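Local coordinates for possible thiamine biosynthesis enzyme (Candida albicans, PDB 2X7Q), which is of unknown function but adopts the periplasmic binding protein fold of the SsuA/TauA family and so probably binds a small solute, perhaps related to thiamine biosynthesis, at residues F31-Q35 with Q36-K40; Q213-S216 with D217-K220; N234-V237 with D238-I241; A252-A255 with K256-T259; L273-T277 with I278-T282. The protein carries 1 engineered substitution. All blocks are in the same frame, centred on the assembly; numbering follows the deposited sequence.

Interaction 1 of 5, residues F31-Q35 with Q36-K40; sequences FFAQQ and QGYYK
Gln35 runs out fully extended, its CG opposite the backbone N (chi1 -179°), while neighbouring Gln36 bends at chi2 (-61°); between them the two torsion sets bring the amide groups alongside, pointing the same way. Gln35 NE2 then donates to Gln36 OE1 at 2.9 Å, landing on a lone pair in the carbonyl plane of Gln36, although the two amide planes stand nearly perpendicular. The same NE2 lies at the edge of the Phe32 ring, in its plane. Helix 28-35 ends at this pair. Gln36 N still reaches Phe32 O in the ordinary helical way, but at Gly37 the backbone takes a positive phi and the chain turns aside. The result is a Schellman motif: Tyr38 N closes the long loop onto Ala33 O at 2.7 Å, and inside it Gly37 N donates to Gln34 O at 3.0 Å, well above the carbonyl plane. Tyr38 swings back past the turn. Its CD2 edge lies 3.4 Å from Ala33 CA, and Gln36 CB covers one face of the ring near its rim. From the short helix 38-41, Tyr39 leans across the end of the preceding helix. Its CZ sits 3.4 Å from Ala33 CB, Gln34 CB comes to the ring edge in plane, and the CE1 atom of Tyr39 is 3.2 Å from Gln34 N. The hydroxyl is hydrogen-bonded to Leu30 O, one turn further back. Beyond the turn, Tyr38 packs on Tyr232 and Tyr39 on Ala225, both of helix 216-235, and Phe48 of strand 46-50 meets the Tyr39 ring.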
loop_
_atom_site.group_PDB
_atom_site.type_symbol
_atom_site.label_atom_id
_atom_site.label_comp_id
_atom_site.label_asym_id
_atom_site.label_seq_id
_atom_site.Cartn_x
_atom_site.Cartn_y
_atom_site.Cartn_z
ATOM N N PHE A 31 -4.539 14.759 -1.803
ATOM C CA PHE A 31 -5.502 15.628 -2.470
ATOM C C PHE A 31 -5.573 17.013 -1.833
ATOM O O PHE A 31 -5.478 18.026 -2.525
ATOM C CB PHE A 31 -6.889 14.982 -2.476
ATOM C CG PHE A 31 -8.002 15.944 -2.780
ATOM C CD1 PHE A 31 -8.236 16.371 -4.078
ATOM C CD2 PHE A 31 -8.815 16.421 -1.764
ATOM C CE1 PHE A 31 -9.258 17.259 -4.355
ATOM C CE2 PHE A 31 -9.840 17.307 -2.036
ATOM C CZ PHE A 31 -10.061 17.727 -3.333
ATOM N N PHE A 32 -5.747 17.049 -0.516
ATOM C CA PHE A 32 -5.875 18.312 0.207
ATOM C C PHE A 32 -4.618 19.173 0.087
ATOM O O PHE A 32 -4.698 20.399 0.102
ATOM C CB PHE A 32 -6.223 18.065 1.679
ATOM C CG PHE A 32 -7.657 17.665 1.908
ATOM C CD1 PHE A 32 -7.984 16.371 2.282
ATOM C CD2 PHE A 32 -8.680 18.586 1.739
ATOM C CE1 PHE A 32 -9.303 16.007 2.491
ATOM C CE2 PHE A 32 -10.001 18.225 1.945
ATOM C CZ PHE A 32 -10.311 16.934 2.320
ATOM N N ALA A 33 -3.463 18.526 -0.028
ATOM C CA ALA A 33 -2.210 19.242 -0.238
ATOM C C ALA A 33 -2.265 20.039 -1.539
ATOM O O ALA A 33 -1.710 21.132 -1.634
ATOM C CB ALA A 33 -1.040 18.274 -0.254
ATOM N N GLN A 34 -2.940 19.479 -2.538
ATOM C CA GLN A 34 -3.109 20.141 -3.827
ATOM C C GLN A 34 -4.225 21.179 -3.756
ATOM O O GLN A 34 -4.101 22.276 -4.300
ATOM C CB GLN A 34 -3.412 19.113 -4.921
ATOM C CG GLN A 34 -3.606 19.708 -6.309
ATOM C CD GLN A 34 -3.965 18.662 -7.350
ATOM O OE1 GLN A 34 -3.119 18.240 -8.139
ATOM N NE2 GLN A 34 -5.222 18.241 -7.356
ATOM N N GLN A 35 -5.314 20.823 -3.081
ATOM C CA GLN A 35 -6.452 21.723 -2.913
ATOM C C GLN A 35 -6.039 23.014 -2.214
ATOM O O GLN A 35 -6.451 24.104 -2.611
ATOM C CB GLN A 35 -7.565 21.038 -2.117
ATOM C CG GLN A 35 -8.810 21.893 -1.923
ATOM C CD GLN A 35 -9.791 21.284 -0.937
ATOM O OE1 GLN A 35 -10.838 20.764 -1.325
ATOM N NE2 GLN A 35 -9.453 21.343 0.346
ATOM N N GLN A 36 -5.225 22.883 -1.172
ATOM C CA GLN A 36 -4.782 24.034 -0.394
ATOM C C GLN A 36 -3.535 24.672 -0.998
ATOM O O GLN A 36 -2.993 25.634 -0.456
ATOM C CB GLN A 36 -4.526 23.633 1.061
ATOM C CG GLN A 36 -5.742 23.041 1.758
ATOM C CD GLN A 36 -6.907 24.010 1.821
ATOM O OE1 GLN A 36 -8.047 23.645 1.538
ATOM N NE2 GLN A 36 -6.624 25.253 2.190
ATOM N N GLY A 37 -3.086 24.127 -2.126
ATOM C CA GLY A 37 -1.955 24.680 -2.849
ATOM C C GLY A 37 -0.636 24.591 -2.108
ATOM O O GLY A 37 0.231 25.451 -2.270
ATOM N N TYR A 38 -0.476 23.551 -1.297
ATOM C CA TYR A 38 0.762 23.355 -0.553
ATOM C C TYR A 38 1.932 23.037 -1.482
ATOM O O TYR A 38 3.068 23.428 -1.216
ATOM C CB TYR A 38 0.605 22.246 0.490
ATOM C CG TYR A 38 -0.352 22.579 1.610
ATOM C CD1 TYR A 38 -0.232 23.764 2.322
ATOM C CD2 TYR A 38 -1.362 21.698 1.971
ATOM C CE1 TYR A 38 -1.102 24.071 3.349
ATOM C CE2 TYR A 38 -2.236 21.993 2.998
ATOM C CZ TYR A 38 -2.103 23.182 3.684
ATOM O OH TYR A 38 -2.968 23.484 4.712
ATOM N N TYR A 39 1.654 22.323 -2.567
ATOM C CA TYR A 39 2.695 21.958 -3.522
ATOM C C TYR A 39 3.305 23.196 -4.177
ATOM O O TYR A 39 4.525 23.353 -4.203
ATOM C CB TYR A 39 2.145 21.010 -4.590
ATOM C CG TYR A 39 1.611 19.708 -4.033
ATOM C CD1 TYR A 39 0.277 19.357 -4.196
ATOM C CD2 TYR A 39 2.437 18.835 -3.340
ATOM C CE1 TYR A 39 -0.219 18.171 -3.693
ATOM C CE2 TYR A 39 1.951 17.645 -2.829
ATOM C CZ TYR A 39 0.622 17.318 -3.010
ATOM O OH TYR A 39 0.136 16.137 -2.501
ATOM N N LYS A 40 2.455 24.070 -4.704
ATOM C CA LYS A 40 2.919 25.304 -5.331
ATOM C C LYS A 40 3.634 26.206 -4.328
ATOM O O LYS A 40 4.585 26.901 -4.676
ATOM C CB LYS A 40 1.749 26.047 -5.981
ATOM C CG LYS A 40 1.394 25.538 -7.364
ATOM C CD LYS A 40 -0.088 25.227 -7.490
ATOM C CE LYS A 40 -0.423 24.757 -8.902
ATOM N NZ LYS A 40 -1.848 24.345 -9.026
#

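Interaction 2 of 5, residues Q213-S216 with D217-K220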
loop_
_atom_site.group_PDB
_atom_site.type_symbol
_atom_site.label_atom_id
_atom_site.label_comp_id
_atom_site.label_asym_id
_atom_site.label_seq_id
_atom_site.Cartn_x
_atom_site.Cartn_y
_atom_site.Cartn_z
ATOM N N GLN A 213 18.960 10.930 -7.031
ATOM C CA GLN A 213 20.214 11.654 -7.229
ATOM C C GLN A 213 20.044 12.845 -8.164
ATOM O O GLN A 213 20.903 13.723 -8.228
ATOM C CB GLN A 213 21.312 10.721 -7.758
ATOM C CG GLN A 213 21.134 10.283 -9.210
ATOM C CD GLN A 213 22.385 9.628 -9.770
ATOM O OE1 GLN A 213 23.484 10.174 -9.670
ATOM N NE2 GLN A 213 22.221 8.459 -10.374
ATOM N N ALA A 214 18.933 12.865 -8.890
ATOM C CA ALA A 214 18.680 13.913 -9.873
ATOM C C ALA A 214 17.704 14.959 -9.344
ATOM O O ALA A 214 17.791 16.135 -9.696
ATOM C CB ALA A 214 18.158 13.309 -11.168
ATOM N N LYS A 215 16.776 14.522 -8.502
ATOM C CA LYS A 215 15.722 15.394 -8.001
ATOM C C LYS A 215 15.562 15.275 -6.488
ATOM O O LYS A 215 14.448 15.149 -5.988
ATOM C CB LYS A 215 14.397 15.065 -8.693
ATOM C CG LYS A 215 14.454 15.131 -10.214
ATOM C CD LYS A 215 13.106 14.787 -10.835
ATOM C CE LYS A 215 13.171 14.817 -12.354
ATOM N NZ LYS A 215 11.857 14.507 -12.973
ATOM N N SER A 216 16.675 15.323 -5.763
ATOM C CA SER A 216 16.641 15.159 -4.312
ATOM C C SER A 216 15.965 16.331 -3.597
ATOM O O SER A 216 15.109 16.129 -2.735
ATOM C CB SER A 216 18.051 14.947 -3.754
ATOM O OG SER A 216 18.016 14.773 -2.349
ATOM N N ASP A 217 16.350 17.553 -3.955
ATOM C CA ASP A 217 15.825 18.744 -3.289
ATOM C C ASP A 217 14.309 18.880 -3.442
ATOM O O ASP A 217 13.616 19.290 -2.510
ATOM C CB ASP A 217 16.521 20.008 -3.804
ATOM C CG ASP A 217 17.976 20.073 -3.400
ATOM O OD1 ASP A 217 18.489 19.078 -2.851
ATOM O OD2 ASP A 217 18.612 21.120 -3.631
ATOM N N VAL A 218 13.798 18.532 -4.619
ATOM C CA VAL A 218 12.365 18.623 -4.886
ATOM C C VAL A 218 11.581 17.545 -4.140
ATOM O O VAL A 218 10.483 17.799 -3.646
ATOM C CB VAL A 218 12.067 18.563 -6.398
ATOM C CG1 VAL A 218 13.058 17.650 -7.098
ATOM C CG2 VAL A 218 10.639 18.116 -6.652
ATOM N N ILE A 219 12.152 16.348 -4.054
ATOM C CA ILE A 219 11.525 15.262 -3.308
ATOM C C ILE A 219 11.318 15.653 -1.845
ATOM O O ILE A 219 10.281 15.347 -1.254
ATOM C CB ILE A 219 12.352 13.962 -3.384
ATOM C CG1 ILE A 219 12.370 13.418 -4.814
ATOM C CG2 ILE A 219 11.785 12.915 -2.440
ATOM C CD1 ILE A 219 13.213 12.166 -4.984
ATOM N N LYS A 220 12.306 16.333 -1.265
ATOM C CA LYS A 220 12.210 16.793 0.120
ATOM C C LYS A 220 11.021 17.733 0.300
ATOM O O LYS A 220 10.208 17.562 1.212
ATOM C CB LYS A 220 13.501 17.495 0.558
ATOM C CG LYS A 220 13.447 18.080 1.970
ATOM C CD LYS A 220 14.709 18.873 2.291
ATOM C CE LYS A 220 14.619 19.526 3.671
ATOM N NZ LYS A 220 13.429 20.432 3.775
#
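Ile219 lies along the carbonyl of Lys215 for the whole length of its longer branch. CB starts 3.5 Å from Lys215 O; CG1, set opposite the Ile219 carbonyl carbon by chi1 of -66°, comes down to a tight 2.9 Å from that same oxygen; CD1, continuing straight on, is still only 3.4 Å from Lys215 O. An aliphatic side chain therefore sits beside an oxygen that also takes the Ile219 N-H, in a fairly straight bond of 3.2 Å. Lys215 is the N-cap of helix 216-235, following directly on helix 209-214, so the pair marks the join between two consecutive helices. Its carbonyl and that of Ser216, which accepts from Lys220 N at 3.2 Å, begin the regular bonding of the longer helix. Val218 crowds the cap from another direction: its CG1 is modelled 3.3 Å from Lys215 CB, closer than carbons normally pack. Val218 chi1, at 34°, is also off a staggered value, so the position of this methyl is somewhat doubtful. Past CB the Lys215 chain runs out extended and leads away from the helix start, and its ammonium NZ pairs with Asp68 and Thr16 O. Lys215 and Val218 both also pack on Pro15 and on Leu17 of strand 17-21. Lys220 turns its own NZ to Asp224, one turn further along the helix.

Interaction 3 of 5, residues N234-V237 with D238-I241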
loop_
_atom_site.group_PDB
_atom_site.type_symbol
_atom_site.label_atom_id
_atom_site.label_comp_id
_atom_site.label_asym_id
_atom_site.label_seq_id
_atom_site.Cartn_x
_atom_site.Cartn_y
_atom_site.Cartn_z
ATOM N N ASN A 234 -5.960 15.857 9.224
ATOM C CA ASN A 234 -6.185 15.632 10.645
ATOM C C ASN A 234 -7.099 16.675 11.276
ATOM O O ASN A 234 -7.839 16.375 12.211
ATOM C CB ASN A 234 -4.851 15.588 11.397
ATOM C CG ASN A 234 -4.112 14.278 11.206
ATOM O OD1 ASN A 234 -4.675 13.299 10.714
ATOM N ND2 ASN A 234 -2.846 14.250 11.605
ATOM N N GLU A 235 -7.045 17.899 10.761
ATOM C CA GLU A 235 -7.819 19.003 11.320
ATOM C C GLU A 235 -9.140 19.211 10.583
ATOM O O GLU A 235 -9.946 20.056 10.969
ATOM C CB GLU A 235 -6.994 20.293 11.294
ATOM C CG GLU A 235 -5.685 20.207 12.066
ATOM C CD GLU A 235 -4.848 21.464 11.939
ATOM O OE1 GLU A 235 -5.227 22.353 11.148
ATOM O OE2 GLU A 235 -3.810 21.560 12.624
ATOM N N HIS A 236 -9.356 18.437 9.523
ATOM C CA HIS A 236 -10.555 18.580 8.706
ATOM C C HIS A 236 -11.085 17.228 8.245
ATOM O O HIS A 236 -11.316 17.018 7.055
ATOM C CB HIS A 236 -10.270 19.470 7.494
ATOM C CG HIS A 236 -9.672 20.799 7.845
ATOM N ND1 HIS A 236 -10.437 21.915 8.096
ATOM C CD2 HIS A 236 -8.381 21.184 7.981
ATOM C CE1 HIS A 236 -9.641 22.937 8.373
ATOM N NE2 HIS A 236 -8.392 22.518 8.309
ATOM N N VAL A 237 -11.287 16.316 9.192
ATOM C CA VAL A 237 -11.838 15.001 8.888
ATOM C C VAL A 237 -13.214 15.131 8.244
ATOM O O VAL A 237 -13.585 14.334 7.383
ATOM C CB VAL A 237 -11.944 14.129 10.155
ATOM C CG1 VAL A 237 -12.592 12.792 9.834
ATOM C CG2 VAL A 237 -10.569 13.925 10.773
ATOM N N ASP A 238 -13.963 16.148 8.664
ATOM C CA ASP A 238 -15.282 16.421 8.105
ATOM C C ASP A 238 -15.249 16.516 6.579
ATOM O O ASP A 238 -16.043 15.873 5.890
ATOM C CB ASP A 238 -15.877 17.696 8.717
ATOM C CG ASP A 238 -14.909 18.867 8.703
ATOM O OD1 ASP A 238 -13.782 18.713 8.193
ATOM O OD2 ASP A 238 -15.280 19.949 9.204
ATOM N N GLU A 239 -14.317 17.312 6.063
ATOM C CA GLU A 239 -14.164 17.496 4.626
ATOM C C GLU A 239 -13.625 16.229 3.981
ATOM O O GLU A 239 -13.985 15.890 2.854
ATOM C CB GLU A 239 -13.220 18.664 4.344
ATOM C CG GLU A 239 -13.666 19.980 4.956
ATOM C CD GLU A 239 -12.689 21.108 4.699
ATOM O OE1 GLU A 239 -11.725 20.903 3.932
ATOM O OE2 GLU A 239 -12.890 22.204 5.263
ATOM N N ALA A 240 -12.752 15.538 4.705
ATOM C CA ALA A 240 -12.170 14.290 4.233
ATOM C C ALA A 240 -13.259 13.257 3.969
ATOM O O ALA A 240 -13.250 12.581 2.943
ATOM C CB ALA A 240 -11.170 13.762 5.247
ATOM N N ILE A 241 -14.196 13.142 4.905
ATOM C CA ILE A 241 -15.301 12.203 4.764
ATOM C C ILE A 241 -16.143 12.523 3.533
ATOM O O ILE A 241 -16.552 11.620 2.804
ATOM C CB ILE A 241 -16.202 12.189 6.017
ATOM C CG1 ILE A 241 -15.415 11.711 7.240
ATOM C CG2 ILE A 241 -17.414 11.307 5.790
ATOM C CD1 ILE A 241 -16.234 11.661 8.509
#
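The imidazole of His236 and the carboxylate of Glu239 lie side by side and point the same way, their planes 36° apart. The Tyr232 ring stacks on the histidine, and Tyr232 OH is hydrogen-bonded to Glu239 OE1, so one tyrosine touches both flat groups. Nearer the backbone, His236 CB is 4.0 Å from Glu239 CD. Asp238 supplies the third flat group. With CG lodged between its own backbone N and carbonyl carbon (chi1 49°), the carboxylate folds back over the turn, where OD1 accepts from Glu239 N at 2.6 Å; that donor comes from above the carboxylate plane. Asp238 OD1 also closes to 3.1 Å from His236 C. Glu239 N gives a second, weak bond to His236 O, which takes a better one from Ala240 N at 3.1 Å. The next carbonyl is engaged as well: Val237 O accepts from Ile241 N at 2.8 Å. On that flank Val237 CG1 meets Ile241 CG1 at 4.0 Å, the two side chains crossing at a slant and both packing onto Thr259. Ala240 instead lies against Phe32 and Thr28 of helix 28-35. Two acidic side chains in the first turn would probably interact well with the positive end of the helix dipole. With His236 as N-cap, this is a helix start in which helix 237-247 follows almost at once on helix 216-235.

Interaction 4 of 5, residues A252-A255 with K256-T259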
loop_
_atom_site.group_PDB
_atom_site.type_symbol
_atom_site.label_atom_id
_atom_site.label_comp_id
_atom_site.label_asym_id
_atom_site.label_seq_id
_atom_site.Cartn_x
_atom_site.Cartn_y
_atom_site.Cartn_z
ATOM N N ALA A 252 -20.454 7.487 3.065
ATOM C CA ALA A 252 -20.066 8.469 4.068
ATOM C C ALA A 252 -19.869 7.806 5.427
ATOM O O ALA A 252 -18.960 8.168 6.175
ATOM C CB ALA A 252 -21.107 9.573 4.157
ATOM N N GLU A 253 -20.723 6.836 5.742
ATOM C CA GLU A 253 -20.618 6.113 7.004
ATOM C C GLU A 253 -19.360 5.252 7.062
ATOM O O GLU A 253 -18.630 5.280 8.055
ATOM C CB GLU A 253 -21.859 5.252 7.252
ATOM C CG GLU A 253 -23.113 6.040 7.594
ATOM C CD GLU A 253 -24.035 6.231 6.401
ATOM O OE1 GLU A 253 -23.930 5.446 5.433
ATOM O OE2 GLU A 253 -24.861 7.169 6.431
ATOM N N ASP A 254 -19.108 4.490 6.002
ATOM C CA ASP A 254 -17.927 3.635 5.947
ATOM C C ASP A 254 -16.648 4.465 5.904
ATOM O O ASP A 254 -15.631 4.079 6.473
ATOM C CB ASP A 254 -17.994 2.691 4.742
ATOM C CG ASP A 254 -19.061 1.629 4.893
ATOM O OD1 ASP A 254 -19.668 1.552 5.978
ATOM O OD2 ASP A 254 -19.287 0.869 3.929
ATOM N N ALA A 255 -16.706 5.606 5.227
ATOM C CA ALA A 255 -15.575 6.520 5.173
ATOM C C ALA A 255 -15.277 7.051 6.571
ATOM O O ALA A 255 -14.119 7.194 6.958
ATOM C CB ALA A 255 -15.861 7.666 4.218
ATOM N N LYS A 256 -16.333 7.345 7.323
ATOM C CA LYS A 256 -16.193 7.844 8.686
ATOM C C LYS A 256 -15.541 6.805 9.592
ATOM O O LYS A 256 -14.640 7.124 10.363
ATOM C CB LYS A 256 -17.553 8.254 9.252
ATOM C CG LYS A 256 -17.499 8.759 10.683
ATOM C CD LYS A 256 -18.879 9.137 11.192
ATOM C CE LYS A 256 -18.817 9.632 12.630
ATOM N NZ LYS A 256 -20.164 10.014 13.143
ATOM N N GLU A 257 -16.004 5.563 9.494
ATOM C CA GLU A 257 -15.449 4.479 10.296
ATOM C C GLU A 257 -13.954 4.327 10.041
ATOM O O GLU A 257 -13.183 4.080 10.965
ATOM C CB GLU A 257 -16.175 3.164 10.000
ATOM C CG GLU A 257 -15.712 1.992 10.846
ATOM C CD GLU A 257 -16.427 0.701 10.498
ATOM O OE1 GLU A 257 -17.427 0.756 9.752
ATOM O OE2 GLU A 257 -15.990 -0.368 10.975
ATOM N N TRP A 258 -13.550 4.483 8.785
ATOM C CA TRP A 258 -12.149 4.350 8.401
ATOM C C TRP A 258 -11.266 5.423 9.035
ATOM O O TRP A 258 -10.148 5.138 9.460
ATOM C CB TRP A 258 -12.012 4.377 6.879
ATOM C CG TRP A 258 -10.599 4.534 6.407
ATOM C CD1 TRP A 258 -9.654 3.555 6.304
ATOM C CD2 TRP A 258 -9.965 5.746 5.975
ATOM N NE1 TRP A 258 -8.475 4.080 5.833
ATOM C CE2 TRP A 258 -8.642 5.425 5.624
ATOM C CE3 TRP A 258 -10.396 7.071 5.853
ATOM C CZ2 TRP A 258 -7.741 6.379 5.158
ATOM C CZ3 TRP A 258 -9.500 8.016 5.392
ATOM C CH2 TRP A 258 -8.189 7.666 5.049
ATOM N N THR A 259 -11.770 6.652 9.104
ATOM C CA THR A 259 -10.995 7.763 9.651
ATOM C C THR A 259 -10.600 7.526 11.105
ATOM O O THR A 259 -9.666 8.147 11.611
ATOM C CB THR A 259 -11.764 9.100 9.560
ATOM O OG1 THR A 259 -12.908 9.058 10.422
ATOM C CG2 THR A 259 -12.213 9.366 8.132
#
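Helix 252-259 is a short, regular alpha-helix, and the contact is its run of i to i+4 backbone bonds, with the side chains carried on it. Lys256 N bonds to Ala252 O and Glu257 N to Glu253 O, both at 3.0 Å; Trp258 N to Asp254 O and Thr259 N to Ala255 O complete the series. In this periplasmic binding protein fold the helix lies against other helices: Lys256 and Thr259 touch helix 237-247, and Trp258 touches helix 216-235. Trp258 is buried. Ala255 O lies at the edge of its indole, near the ring plane, 3.9 Å from CE3. The indole stacks on His25 and meets Phe26 and Phe179 edge-to-face, and a glycerol molecule, probably from the crystallisation liquor, sits about 4 Å from the tryptophan side chain. Asp254 OD1 forms a salt bridge with Lys182 on helix 178-186. Thr259 turns its hydroxyl to the preceding turn: a chi1 of 67° sets OG1 between the backbone N and the carbonyl carbon, from where it donates to Lys256 O at 2.6 Å, and the CG2 methyl of Thr259 rests 3.1 Å from Ala255 O.

Interaction 5 of 5, residues L273-T277 with I278-T282; sequences LDWDT and IVVKT
Val279 sets its CG2 methyl squarely over the six-membered ring of Trp275, 3.5 Å from the centroid and only 5° off the ring normal, a clear CH-pi contact. The other methyl, CG1, lies along the same indole, 3.7 Å from CZ2. Val280 adds its CG2 at 3.8 Å from Trp275 CD1, its side chain crossing the tryptophan at about a right angle. On a separate flank Leu273 CD1 reaches Ile278 CB, and both residues pack against Thr93 of strand 88-95. Moving out to the backbone, the helix widens. Trp275 O accepts two bonds, from Val279 N at 2.9 Å and from Val280 N at 3.1 Å, and Lys281 N then goes to Asp276 O, five residues back: a pi-type turn at the start of helix 275-289. Asp274 is the N-cap, its OD1 receiving Asp276 N at 3.3 Å from well above the carboxylate plane. On the polar side the bent chain of Lys281 passes Asp276 O with its CG and comes near Thr277 CA with its CD, while its ammonium remains 4.8 Å from Asp276 OD2, too far for a salt bridge. Thr282 OG1 donates to Ile278 O, and Thr277 OG1 accepts from Ser201 N. Lys309 makes a cation-pi contact with Trp275. The indole pi system thus combines dispersion, from a valine methyl over one face, with attraction to a lysine charge, while one tryptophan carbonyl takes both an i+4 and an i+5 N-H, which marks the change from alpha to pi spacing.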
loop_
_atom_site.group_PDB
_atom_site.type_symbol
_atom_site.label_atom_id
_atom_site.label_comp_id
_atom_site.label_asym_id
_atom_site.label_seq_id
_atom_site.Cartn_x
_atom_site.Cartn_y
_atom_site.Cartn_z
ATOM N N LEU A 273 12.149 7.179 9.333
ATOM C CA LEU A 273 11.141 6.134 9.464
ATOM C C LEU A 273 11.506 5.154 10.570
ATOM O O LEU A 273 12.680 4.994 10.904
ATOM C CB LEU A 273 10.952 5.398 8.136
ATOM C CG LEU A 273 12.164 4.706 7.510
ATOM C CD1 LEU A 273 12.426 3.358 8.157
ATOM C CD2 LEU A 273 11.949 4.534 6.015
ATOM N N ASP A 274 10.495 4.509 11.139
ATOM C CA ASP A 274 10.714 3.534 12.199
ATOM C C ASP A 274 11.254 2.230 11.620
ATOM O O ASP A 274 10.514 1.452 11.020
ATOM C CB ASP A 274 9.421 3.282 12.975
ATOM C CG ASP A 274 9.641 2.443 14.216
ATOM O OD1 ASP A 274 10.789 2.004 14.446
ATOM O OD2 ASP A 274 8.670 2.228 14.968
ATOM N N TRP A 275 12.550 2.003 11.808
ATOM C CA TRP A 275 13.227 0.839 11.250
ATOM C C TRP A 275 12.597 -0.476 11.702
ATOM O O TRP A 275 12.474 -1.412 10.916
ATOM C CB TRP A 275 14.710 0.869 11.626
ATOM C CG TRP A 275 15.539 -0.131 10.884
ATOM C CD1 TRP A 275 15.949 -1.356 11.331
ATOM C CD2 TRP A 275 16.059 0.001 9.552
ATOM N NE1 TRP A 275 16.692 -1.988 10.363
ATOM C CE2 TRP A 275 16.772 -1.178 9.267
ATOM C CE3 TRP A 275 15.987 1.007 8.584
ATOM C CZ2 TRP A 275 17.416 -1.377 8.042
ATOM C CZ3 TRP A 275 16.625 0.803 7.374
ATOM C CH2 TRP A 275 17.330 -0.378 7.113
ATOM N N ASP A 276 12.191 -0.539 12.967
ATOM C CA ASP A 276 11.633 -1.762 13.535
ATOM C C ASP A 276 10.352 -2.212 12.833
ATOM O O ASP A 276 10.155 -3.403 12.594
ATOM C CB ASP A 276 11.373 -1.586 15.034
ATOM C CG ASP A 276 10.708 -2.801 15.659
ATOM O OD1 ASP A 276 11.320 -3.891 15.649
ATOM O OD2 ASP A 276 9.570 -2.667 16.158
ATOM N N THR A 277 9.484 -1.260 12.506
ATOM C CA THR A 277 8.181 -1.584 11.931
ATOM C C THR A 277 8.201 -1.673 10.407
ATOM O O THR A 277 7.498 -2.497 9.822
ATOM C CB THR A 277 7.099 -0.571 12.369
ATOM O OG1 THR A 277 5.821 -0.988 11.874
ATOM C CG2 THR A 277 7.413 0.817 11.834
ATOM N N ILE A 278 9.005 -0.827 9.768
ATOM C CA ILE A 278 9.079 -0.799 8.309
ATOM C C ILE A 278 9.976 -1.903 7.748
ATOM O O ILE A 278 9.661 -2.509 6.723
ATOM C CB ILE A 278 9.581 0.566 7.793
ATOM C CG1 ILE A 278 8.561 1.665 8.104
ATOM C CG2 ILE A 278 9.852 0.506 6.299
ATOM C CD1 ILE A 278 7.227 1.483 7.409
ATOM N N VAL A 279 11.088 -2.164 8.429
ATOM C CA VAL A 279 12.067 -3.140 7.954
ATOM C C VAL A 279 12.040 -4.455 8.735
ATOM O O VAL A 279 11.757 -5.516 8.175
ATOM C CB VAL A 279 13.491 -2.565 8.006
ATOM C CG1 VAL A 279 14.511 -3.636 7.636
ATOM C CG2 VAL A 279 13.603 -1.366 7.088
ATOM N N VAL A 280 12.336 -4.381 10.030
ATOM C CA VAL A 280 12.466 -5.574 10.865
ATOM C C VAL A 280 11.238 -6.484 10.813
ATOM O O VAL A 280 11.329 -7.633 10.381
ATOM C CB VAL A 280 12.766 -5.210 12.335
ATOM C CG1 VAL A 280 12.818 -6.467 13.191
ATOM C CG2 VAL A 280 14.067 -4.436 12.434
ATOM N N LYS A 281 10.093 -5.969 11.251
ATOM C CA LYS A 281 8.859 -6.751 11.283
ATOM C C LYS A 281 8.477 -7.266 9.895
ATOM O O LYS A 281 8.017 -8.398 9.751
ATOM C CB LYS A 281 7.706 -5.931 11.872
ATOM C CG LYS A 281 7.960 -5.389 13.274
ATOM C CD LYS A 281 6.812 -4.504 13.745
ATOM C CE LYS A 281 5.669 -5.314 14.348
ATOM N NZ LYS A 281 5.959 -5.761 15.741
ATOM N N THR A 282 8.666 -6.430 8.877
ATOM C CA THR A 282 8.303 -6.796 7.511
ATOM C C THR A 282 9.107 -7.995 7.010
ATOM O O THR A 282 8.542 -8.962 6.499
ATOM C CB THR A 282 8.487 -5.617 6.535
ATOM O OG1 THR A 282 7.701 -4.503 6.972
ATOM C CG2 THR A 282 8.058 -6.015 5.131
#

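How the interactions relate
All five contacts are local, but they differ in what they join. Interactions 1 and 3 meet where Phe32 packs on Ala240 and Glu239, and interaction 3 passes on to interaction 4 through Ile241 and Val237. Interactions 2 and 5 touch none of the others; interaction 5 comes nearest to interaction 2, about 12 Å between nearest atoms. Interactions 2 and 3 share helix 216-235, at its start and its end. Interaction 3 is a surface contact and the others are partly buried. Interactions 1, 2 and 3 lie where one helix gives way to the next, through a Schellman turn packed with tyrosines (1) or N-cap starts (2, 3). Interaction 4 spans one short helix from its start with plain i to i+4 bonding, and interaction 5 begins one with a CH-pi contact and a pi-type turn.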